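PDB 3B40: probable dipeptidase from Pseudomonas aeruginosa, which probably hydrolyses dipeptides as a metal-dependent peptidase of the membrane dipeptidase (M19) family, built on a TIM-barrel fold. Local coordinates for residues F87-E90 with A91-Q94; S215-A218 with L219-V222; P273-K276 with P277-D280; N377-A380 with E381-R385. The protein carries 11 engineered substitutions. One frame throughout, in Å; residues are numbered along the deposited sequence.

Contact 1 of 4, residues F87-E90 with A91-Q94. With CA (calcium ion), chain F.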
loop_
_atom_site.group_PDB
_atom_site.type_symbol
_atom_site.label_atom_id
_atom_site.label_comp_id
_atom_site.label_asym_id
_atom_site.label_seq_id
_atom_site.Cartn_x
_atom_site.Cartn_y
_atom_site.Cartn_z
ATOM N N PHE A 87 23.493 1.803 -4.169
ATOM C CA PHE A 87 22.073 2.141 -4.037
ATOM C C PHE A 87 21.395 1.430 -2.869
ATOM O O PHE A 87 20.438 1.960 -2.296
ATOM C CB PHE A 87 21.339 1.803 -5.339
ATOM C CG PHE A 87 21.353 2.912 -6.348
ATOM C CD1 PHE A 87 20.166 3.381 -6.886
ATOM C CD2 PHE A 87 22.548 3.505 -6.735
ATOM C CE1 PHE A 87 20.166 4.411 -7.818
ATOM C CE2 PHE A 87 22.565 4.532 -7.668
ATOM C CZ PHE A 87 21.372 4.993 -8.209
ATOM N N VAL A 88 21.877 0.233 -2.518
ATOM C CA VAL A 88 21.333 -0.498 -1.365
ATOM C C VAL A 88 21.526 0.305 -0.084
ATOM O O VAL A 88 20.612 0.392 0.737
ATOM C CB VAL A 88 21.926 -1.929 -1.203
ATOM C CG1 VAL A 88 21.198 -2.693 -0.086
ATOM C CG2 VAL A 88 21.824 -2.713 -2.517
ATOM N N ASP A 89 22.705 0.898 0.087
ATOM C CA ASP A 89 22.972 1.676 1.290
ATOM C C ASP A 89 22.129 2.949 1.324
ATOM O O ASP A 89 21.690 3.384 2.386
ATOM C CB ASP A 89 24.454 2.015 1.433
ATOM C CG ASP A 89 24.765 2.642 2.779
ATOM O OD1 ASP A 89 24.590 1.949 3.825
ATOM O OD2 ASP A 89 25.156 3.837 2.793
ATOM N N GLU A 90 21.897 3.537 0.161
ATOM C CA GLU A 90 21.012 4.701 0.070
ATOM C C GLU A 90 19.589 4.355 0.502
ATOM O O GLU A 90 18.955 5.107 1.238
ATOM C CB GLU A 90 20.983 5.257 -1.348
ATOM C CG GLU A 90 20.400 6.664 -1.407
ATOM C CD GLU A 90 21.276 7.678 -0.667
ATOM O OE1 GLU A 90 22.520 7.577 -0.791
ATOM O OE2 GLU A 90 20.726 8.554 0.049
ATOM N N ALA A 91 19.100 3.211 0.027
ATOM C CA ALA A 91 17.782 2.708 0.376
ATOM C C ALA A 91 17.687 2.508 1.894
ATOM O O ALA A 91 16.644 2.774 2.484
ATOM C CB ALA A 91 17.474 1.409 -0.402
ATOM N N ARG A 92 18.795 2.099 2.521
ATOM C CA ARG A 92 18.886 1.983 3.997
ATOM C C ARG A 92 18.805 3.335 4.713
ATOM O O ARG A 92 18.176 3.464 5.764
ATOM C CB ARG A 92 20.165 1.279 4.412
ATOM C CG ARG A 92 20.216 -0.196 4.067
ATOM C CD ARG A 92 21.389 -0.896 4.796
ATOM N NE ARG A 92 21.492 -2.268 4.307
ATOM C CZ ARG A 92 22.501 -2.745 3.580
ATOM N NH1 ARG A 92 23.562 -1.977 3.300
ATOM N NH2 ARG A 92 22.458 -4.007 3.174
ATOM N N HIS A 93 19.442 4.345 4.136
ATOM C CA HIS A 93 19.280 5.720 4.610
ATOM C C HIS A 93 17.829 6.222 4.530
ATOM O O HIS A 93 17.374 6.892 5.433
ATOM C CB HIS A 93 20.201 6.651 3.834
ATOM C CG HIS A 93 21.656 6.401 4.083
ATOM N ND1 HIS A 93 22.650 6.925 3.281
ATOM C CD2 HIS A 93 22.285 5.671 5.036
ATOM C CE1 HIS A 93 23.827 6.533 3.733
ATOM N NE2 HIS A 93 23.634 5.769 4.796
ATOM N N GLN A 94 17.118 5.875 3.463
ATOM C CA GLN A 94 15.685 6.195 3.308
ATOM C C GLN A 94 14.865 5.547 4.453
ATOM O O GLN A 94 13.968 6.190 5.015
ATOM C CB GLN A 94 15.150 5.738 1.941
ATOM C CG GLN A 94 15.803 6.392 0.705
ATOM C CD GLN A 94 15.667 5.577 -0.602
ATOM O OE1 GLN A 94 14.696 4.838 -0.812
ATOM N NE2 GLN A 94 16.658 5.723 -1.490
HETATM CA CA CA F . 25.360 3.881 5.411
#

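Contact 2 of 4, residues S215-A218 with L219-V222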
loop_
_atom_site.group_PDB
_atom_site.type_symbol
_atom_site.label_atom_id
_atom_site.label_comp_id
_atom_site.label_asym_id
_atom_site.label_seq_id
_atom_site.Cartn_x
_atom_site.Cartn_y
_atom_site.Cartn_z
ATOM N N SER A 215 4.819 -10.739 -6.706
ATOM C CA SER A 215 4.364 -11.551 -7.837
ATOM C C SER A 215 3.360 -12.630 -7.363
ATOM O O SER A 215 3.271 -12.947 -6.147
ATOM C CB SER A 215 5.569 -12.198 -8.542
ATOM O OG SER A 215 5.967 -13.353 -7.847
ATOM N N THR A 216 2.599 -13.176 -8.300
ATOM C CA THR A 216 1.631 -14.235 -7.994
ATOM C C THR A 216 2.255 -15.490 -7.418
ATOM O O THR A 216 1.745 -16.035 -6.435
ATOM C CB THR A 216 0.765 -14.578 -9.212
ATOM O OG1 THR A 216 -0.042 -13.424 -9.502
ATOM C CG2 THR A 216 -0.178 -15.788 -8.906
ATOM N N LYS A 217 3.357 -15.936 -8.007
ATOM C CA LYS A 217 4.064 -17.101 -7.474
ATOM C C LYS A 217 4.617 -16.900 -6.076
ATOM O O LYS A 217 4.650 -17.848 -5.290
ATOM C CB LYS A 217 5.199 -17.527 -8.404
ATOM C CG LYS A 217 4.702 -18.240 -9.656
ATOM C CD LYS A 217 5.852 -18.358 -10.675
ATOM C CE LYS A 217 5.320 -18.781 -12.052
ATOM N NZ LYS A 217 4.563 -20.073 -11.968
ATOM N N ALA A 218 5.058 -15.683 -5.768
ATOM C CA ALA A 218 5.644 -15.407 -4.462
ATOM C C ALA A 218 4.535 -15.397 -3.423
ATOM O O ALA A 218 4.706 -15.939 -2.337
ATOM C CB ALA A 218 6.364 -14.108 -4.474
ATOM N N LEU A 219 3.408 -14.785 -3.784
ATOM C CA LEU A 219 2.198 -14.832 -2.973
ATOM C C LEU A 219 1.842 -16.282 -2.674
ATOM O O LEU A 219 1.553 -16.606 -1.534
ATOM C CB LEU A 219 1.021 -14.181 -3.703
ATOM C CG LEU A 219 -0.253 -13.936 -2.882
ATOM C CD1 LEU A 219 -1.002 -12.684 -3.375
ATOM C CD2 LEU A 219 -1.183 -15.159 -2.809
ATOM N N GLU A 220 1.862 -17.144 -3.703
ATOM C CA GLU A 220 1.431 -18.525 -3.539
ATOM C C GLU A 220 2.317 -19.231 -2.533
ATOM O O GLU A 220 1.825 -20.016 -1.727
ATOM C CB GLU A 220 1.427 -19.265 -4.889
ATOM C CG GLU A 220 0.238 -18.863 -5.785
ATOM C CD GLU A 220 0.366 -19.364 -7.217
ATOM O OE1 GLU A 220 1.446 -19.855 -7.607
ATOM O OE2 GLU A 220 -0.608 -19.236 -7.969
ATOM N N GLN A 221 3.620 -18.941 -2.595
ATOM C CA GLN A 221 4.624 -19.525 -1.701
ATOM C C GLN A 221 4.503 -18.973 -0.294
ATOM O O GLN A 221 4.661 -19.715 0.671
ATOM C CB GLN A 221 6.028 -19.317 -2.277
ATOM C CG GLN A 221 6.224 -20.119 -3.559
ATOM C CD GLN A 221 7.456 -19.760 -4.341
ATOM O OE1 GLN A 221 8.444 -19.215 -3.824
ATOM N NE2 GLN A 221 7.420 -20.094 -5.605
ATOM N N VAL A 222 4.202 -17.688 -0.166
ATOM C CA VAL A 222 3.951 -17.144 1.172
ATOM C C VAL A 222 2.760 -17.908 1.774
ATOM O O VAL A 222 2.851 -18.369 2.901
ATOM C CB VAL A 222 3.655 -15.611 1.185
ATOM C CG1 VAL A 222 3.111 -15.156 2.568
ATOM C CG2 VAL A 222 4.872 -14.827 0.851
HETATM O O HOH W 1 4.141 -20.712 -6.614
HETATM O O HOH W 2 2.003 -20.591 -9.898
#

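Contact 3 of 4, residues P273-K276 with P277-D280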
loop_
_atom_site.group_PDB
_atom_site.type_symbol
_atom_site.label_atom_id
_atom_site.label_comp_id
_atom_site.label_asym_id
_atom_site.label_seq_id
_atom_site.Cartn_x
_atom_site.Cartn_y
_atom_site.Cartn_z
ATOM N N PRO A 273 -10.139 1.209 -15.620
ATOM C CA PRO A 273 -9.276 1.058 -16.805
ATOM C C PRO A 273 -9.081 2.409 -17.528
ATOM O O PRO A 273 -10.009 3.196 -17.588
ATOM C CB PRO A 273 -10.048 0.082 -17.714
ATOM C CG PRO A 273 -11.123 -0.519 -16.871
ATOM C CD PRO A 273 -11.344 0.354 -15.676
ATOM N N LEU A 274 -7.888 2.670 -18.051
ATOM C CA LEU A 274 -7.604 3.938 -18.719
ATOM C C LEU A 274 -8.571 4.179 -19.875
ATOM O O LEU A 274 -8.855 3.265 -20.667
ATOM C CB LEU A 274 -6.162 3.966 -19.237
ATOM C CG LEU A 274 -5.028 3.888 -18.198
ATOM C CD1 LEU A 274 -3.665 3.818 -18.900
ATOM C CD2 LEU A 274 -5.032 5.037 -17.202
ATOM N N SER A 275 -9.101 5.399 -19.937
ATOM C CA SER A 275 -10.015 5.823 -21.004
ATOM C C SER A 275 -9.306 5.855 -22.350
ATOM O O SER A 275 -8.082 6.010 -22.410
ATOM C CB SER A 275 -10.594 7.200 -20.699
ATOM O OG SER A 275 -9.569 8.177 -20.672
ATOM N N LYS A 276 -10.076 5.710 -23.428
ATOM C CA LYS A 276 -9.506 5.689 -24.785
ATOM C C LYS A 276 -8.633 6.905 -25.141
ATOM O O LYS A 276 -7.550 6.732 -25.735
ATOM C CB LYS A 276 -10.587 5.429 -25.856
ATOM C CG LYS A 276 -10.022 5.006 -27.209
ATOM C CD LYS A 276 -9.060 3.825 -27.043
ATOM C CE LYS A 276 -8.979 2.966 -28.309
ATOM N NZ LYS A 276 -8.006 3.502 -29.288
ATOM N N PRO A 277 -9.082 8.145 -24.786
ATOM C CA PRO A 277 -8.195 9.294 -25.079
ATOM C C PRO A 277 -6.796 9.190 -24.474
ATOM O O PRO A 277 -5.826 9.699 -25.053
ATOM C CB PRO A 277 -8.953 10.491 -24.481
ATOM C CG PRO A 277 -10.399 10.070 -24.552
ATOM C CD PRO A 277 -10.362 8.593 -24.197
ATOM N N THR A 278 -6.694 8.545 -23.316
ATOM C CA THR A 278 -5.415 8.387 -22.634
ATOM C C THR A 278 -4.617 7.282 -23.345
ATOM O O THR A 278 -3.439 7.460 -23.624
ATOM C CB THR A 278 -5.609 8.080 -21.125
ATOM O OG1 THR A 278 -6.143 9.238 -20.462
ATOM C CG2 THR A 278 -4.299 7.696 -20.455
ATOM N N LEU A 279 -5.277 6.158 -23.641
ATOM C CA LEU A 279 -4.671 5.073 -24.425
ATOM C C LEU A 279 -4.141 5.545 -25.780
ATOM O O LEU A 279 -3.033 5.191 -26.166
ATOM C CB LEU A 279 -5.641 3.893 -24.607
ATOM C CG LEU A 279 -6.130 3.197 -23.321
ATOM C CD1 LEU A 279 -7.132 2.110 -23.637
ATOM C CD2 LEU A 279 -4.961 2.641 -22.518
ATOM N N ASP A 280 -4.935 6.346 -26.488
ATOM C CA ASP A 280 -4.504 6.978 -27.741
ATOM C C ASP A 280 -3.236 7.813 -27.547
ATOM O O ASP A 280 -2.269 7.682 -28.292
ATOM C CB ASP A 280 -5.630 7.842 -28.303
ATOM C CG ASP A 280 -6.759 7.023 -28.892
ATOM O OD1 ASP A 280 -6.555 5.820 -29.166
ATOM O OD2 ASP A 280 -7.858 7.589 -29.091
#

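Contact 4 of 4, residues N377-A380 with E381-R385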
loop_
_atom_site.group_PDB
_atom_site.type_symbol
_atom_site.label_atom_id
_atom_site.label_comp_id
_atom_site.label_asym_id
_atom_site.label_seq_id
_atom_site.Cartn_x
_atom_site.Cartn_y
_atom_site.Cartn_z
ATOM N N ASN A 377 -16.510 10.283 3.757
ATOM C CA ASN A 377 -17.030 10.193 2.392
ATOM C C ASN A 377 -17.069 8.737 1.897
ATOM O O ASN A 377 -18.003 8.360 1.198
ATOM C CB ASN A 377 -16.177 11.021 1.439
ATOM C CG ASN A 377 -16.421 12.514 1.582
ATOM O OD1 ASN A 377 -17.257 12.947 2.399
ATOM N ND2 ASN A 377 -15.716 13.315 0.768
ATOM N N VAL A 378 -16.064 7.939 2.272
ATOM C CA VAL A 378 -16.001 6.511 1.909
ATOM C C VAL A 378 -17.131 5.842 2.652
ATOM O O VAL A 378 -17.927 5.082 2.063
ATOM C CB VAL A 378 -14.625 5.831 2.319
ATOM C CG1 VAL A 378 -14.619 4.357 1.948
ATOM C CG2 VAL A 378 -13.432 6.538 1.659
ATOM N N THR A 379 -17.244 6.163 3.945
ATOM C CA THR A 379 -18.345 5.638 4.752
ATOM C C THR A 379 -19.739 5.996 4.212
ATOM O O THR A 379 -20.659 5.185 4.261
ATOM C CB THR A 379 -18.197 6.049 6.230
ATOM O OG1 THR A 379 -16.939 5.560 6.713
ATOM C CG2 THR A 379 -19.325 5.451 7.070
ATOM N N ALA A 380 -19.887 7.214 3.704
ATOM C CA ALA A 380 -21.150 7.652 3.100
ATOM C C ALA A 380 -21.547 6.808 1.877
ATOM O O ALA A 380 -22.730 6.491 1.691
ATOM C CB ALA A 380 -21.061 9.099 2.713
ATOM N N GLU A 381 -20.568 6.485 1.030
ATOM C CA GLU A 381 -20.797 5.574 -0.120
ATOM C C GLU A 381 -21.146 4.157 0.345
ATOM O O GLU A 381 -22.021 3.527 -0.241
ATOM C CB GLU A 381 -19.613 5.561 -1.082
ATOM C CG GLU A 381 -19.825 4.761 -2.399
ATOM C CD GLU A 381 -20.999 5.222 -3.257
ATOM O OE1 GLU A 381 -21.365 6.419 -3.220
ATOM O OE2 GLU A 381 -21.561 4.371 -3.993
ATOM N N LEU A 382 -20.435 3.653 1.362
ATOM C CA LEU A 382 -20.782 2.375 2.019
ATOM C C LEU A 382 -22.208 2.344 2.598
ATOM O O LEU A 382 -22.983 1.406 2.351
ATOM C CB LEU A 382 -19.757 2.008 3.096
ATOM C CG LEU A 382 -18.343 1.656 2.616
ATOM C CD1 LEU A 382 -17.318 1.737 3.777
ATOM C CD2 LEU A 382 -18.384 0.299 1.919
ATOM N N ILE A 383 -22.567 3.364 3.363
ATOM C CA ILE A 383 -23.961 3.485 3.837
ATOM C C ILE A 383 -24.958 3.381 2.654
ATOM O O ILE A 383 -25.890 2.574 2.657
ATOM C CB ILE A 383 -24.166 4.811 4.619
ATOM C CG1 ILE A 383 -23.423 4.753 5.959
ATOM C CG2 ILE A 383 -25.638 5.078 4.863
ATOM C CD1 ILE A 383 -23.196 6.127 6.613
ATOM N N THR A 384 -24.705 4.168 1.624
ATOM C CA THR A 384 -25.557 4.244 0.443
ATOM C C THR A 384 -25.753 2.866 -0.226
ATOM O O THR A 384 -26.843 2.546 -0.720
ATOM C CB THR A 384 -24.963 5.288 -0.519
ATOM O OG1 THR A 384 -24.957 6.560 0.151
ATOM C CG2 THR A 384 -25.747 5.394 -1.825
ATOM N N ARG A 385 -24.714 2.040 -0.218
ATOM C CA ARG A 385 -24.835 0.723 -0.828
ATOM C C ARG A 385 -25.472 -0.317 0.051
ATOM O O ARG A 385 -25.720 -1.430 -0.409
ATOM C CB ARG A 385 -23.497 0.220 -1.300
ATOM C CG ARG A 385 -22.969 1.140 -2.311
ATOM C CD ARG A 385 -22.424 0.420 -3.489
ATOM N NE ARG A 385 -21.684 1.392 -4.252
ATOM C CZ ARG A 385 -20.824 1.091 -5.199
ATOM N NH1 ARG A 385 -20.565 -0.184 -5.493
ATOM N NH2 ARG A 385 -20.220 2.062 -5.825
#

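Contact 1 of 4, residues F87-E90 with A91-Q94
Asp89 and His93, one helical turn apart on helix 87-108, bind a calcium ion with adjacent ligand atoms in an i, i+4 metal site. The carboxylate is bidentate: OD1 and OD2 of Asp89 each lie 2.6 Å from the calcium. NE2 of His93 binds the calcium, also at 2.6 Å. Carboxylate and ring planes stand 75° apart, and OD2 of Asp89 comes within 3.2 Å of NE2 of His93, a closeness that reflects their shared metal and not a hydrogen bond. Asp89 reaches the ion because its CG lies anti to the backbone N (chi1 -172°), which swings the carboxylate along the helix toward the next turn. N of His93 donates to O of Asp89 at 3.0 Å, and that oxygen also sits over one face of the imidazole, offset toward its rim. Likewise N of Ala91, Arg92 and Gln94 donate to O of Phe87, Val88 and Glu90. CG1 of Val88 lies over one face of the Arg92 guanidinium, toward the rim, 3.7 Å from NH2 of Arg92, while NE of Arg92 makes a weak bond to the carbonyl of Pro142. OE1 of Gln94 accepts from the backbone N of Trp70. With both carboxylate oxygens and the imidazole nitrogen committed to it, the calcium staples one turn near the start of the helix, and the ion's positive charge would partly offset the negative charge of the Asp89 carboxylate.

Contact 2 of 4, residues S215-A218 with L219-V222
Four i to i+4 backbone bonds wind residues 215-222 into the first turns of helix 216-225, from N of Leu219 to O of Ser215 (3.0 Å, 169° at the hydrogen) through to N of Val222 to O of Ala218 (2.8 Å). Ser215 is the N-cap: its OG accepts from N of Ala218 at 3.3 Å, so a side-chain oxygen occupies an amide of the first turn. The methyl CG2 of Thr216 meets the carboxylate of Glu220, one turn on, 3.6 Å from OE2. The methyl is available there because chi1 of -66° sets it anti to the backbone N and turns OG1 the other way, to a hydrogen bond with Glu251. Lys217 and Glu220 are opposite charges held apart, NZ of Lys217 lying 5.4 Å from OE1 of Glu220. One water donates to OE1 of Glu220 and to the carbonyl O of Lys217. Only the second links the charged ends, through a weak bond from NZ of Lys217, and its oxygen is modelled unusually close to OE1 of Glu220, at 2.5 Å. Gln221 lays its extended chain over O of Lys217, its CG 3.3 Å away, and spends its amide on the backbone of Gly189 and Leu191. The helix is the crossover of the beta-alpha-beta unit between parallel strands 208-210 and 230-235, with Leu219 and Glu220 packing against Leu254 of the adjacent helix 249-257.

Contact 3 of 4, residues P273-K276 with P277-D280
Leu274 and Leu279 meet at the N-cap of helix 276-288, where the loop after helix 268-271 turns into the helix with Ser275 as cap residue. Each leucine has CG anti to its carbonyl carbon. The two chains approach at a slant, CB of Leu274 lying 3.7 Å from CD2 of Leu279, and Leu274 continues the apolar patch onto Leu327 of helix 313-328. Ser275 occupies the N-cap without a capping bond from its side chain: chi1 of 64° holds OG between its own N and carbonyl carbon, and OG bonds instead to Glu330, whose OE1 also binds OG1 of Thr278. One acidic oxygen thus joins the two hydroxyls, themselves 3.6 Å apart between OG of Ser275 and OG1 of Thr278. O of Ser275 accepts from N of Leu279 at 3.1 Å and, weakly, from N of Thr278, and O of Lys276 accepts from N of Asp280 at 2.7 Å. Pro277, in the first turn, has no amide hydrogen to offer. Lys276 bends at chi2 and chi4 and reaches forward to Asp280, one turn on, in a salt bridge: NZ of Lys276 lies 2.7 Å from OD1 of Asp280, met on the syn side and 20° out of the carboxylate plane.

Contact 4 of 4, residues N377-A380 with E381-R385
Glu381 OE2 lies at the edge of the Arg385 guanidinium, only 4° out of its plane, in an i, i+4 salt bridge on helix 375-385. Arg385 grips side-on with two nitrogens on this one oxygen, NE at 3.0 Å from OE2 of Glu381 and NH2 at 3.2 Å. The bond from NE uses the anti lone pair of OE2, whereas NH2 approaches on the anti side but 32° out of the carboxylate plane. NH1 of Arg385 extends the charge network to Asp340 and Asp343 of helix 335-349. The other carboxylate oxygen, OE1 of Glu381, bonds to the hydroxyl of Tyr7, so the carboxylate is held at both ends and its rotation is restricted. Round the helix from the salt bridge, Val378 and Leu382 point the same way side by side, CG1 of Val378 being 4.2 Å from CD1 of Leu382. CG2 of Thr379 reaches CD1 of Ile383 at 4.0 Å, since chi1 of -58° places that methyl anti to the backbone N. The hydroxyl OG1 of Thr379 instead binds His19 of helix 9-19, the helix whose His14, a ligand of a bound calcium ion, packs on Ile383. Along the backbone, O of Ala380 accepts twice from Thr384, the two donors arriving from opposite faces of the carbonyl plane: the amide N at 3.0 Å and the hydroxyl OG1 at 2.7 Å.

In the fold
All four contacts lie on continuous stretches of chain, so none closes a long loop; they follow in series, without nesting or crossing. Contact 1 opens helix 87-108, between strands 62-68 and 113-115 of the parallel sheet. Contact 2 starts the crossover helix joining strands 208-210 and 230-235, its centre about 26 Å from that of contact 1. Contact 3 begins helix 276-288, beyond strand 261-265 and leaning on helix 313-328. Contact 4, after strand 354-357, links helices 9-19, 335-349 and 389-409, and so brings the chain's beginning beside its end. Contacts 1 and 4 lie on opposite sides of the chain's centre, their own centres about 41 Å apart.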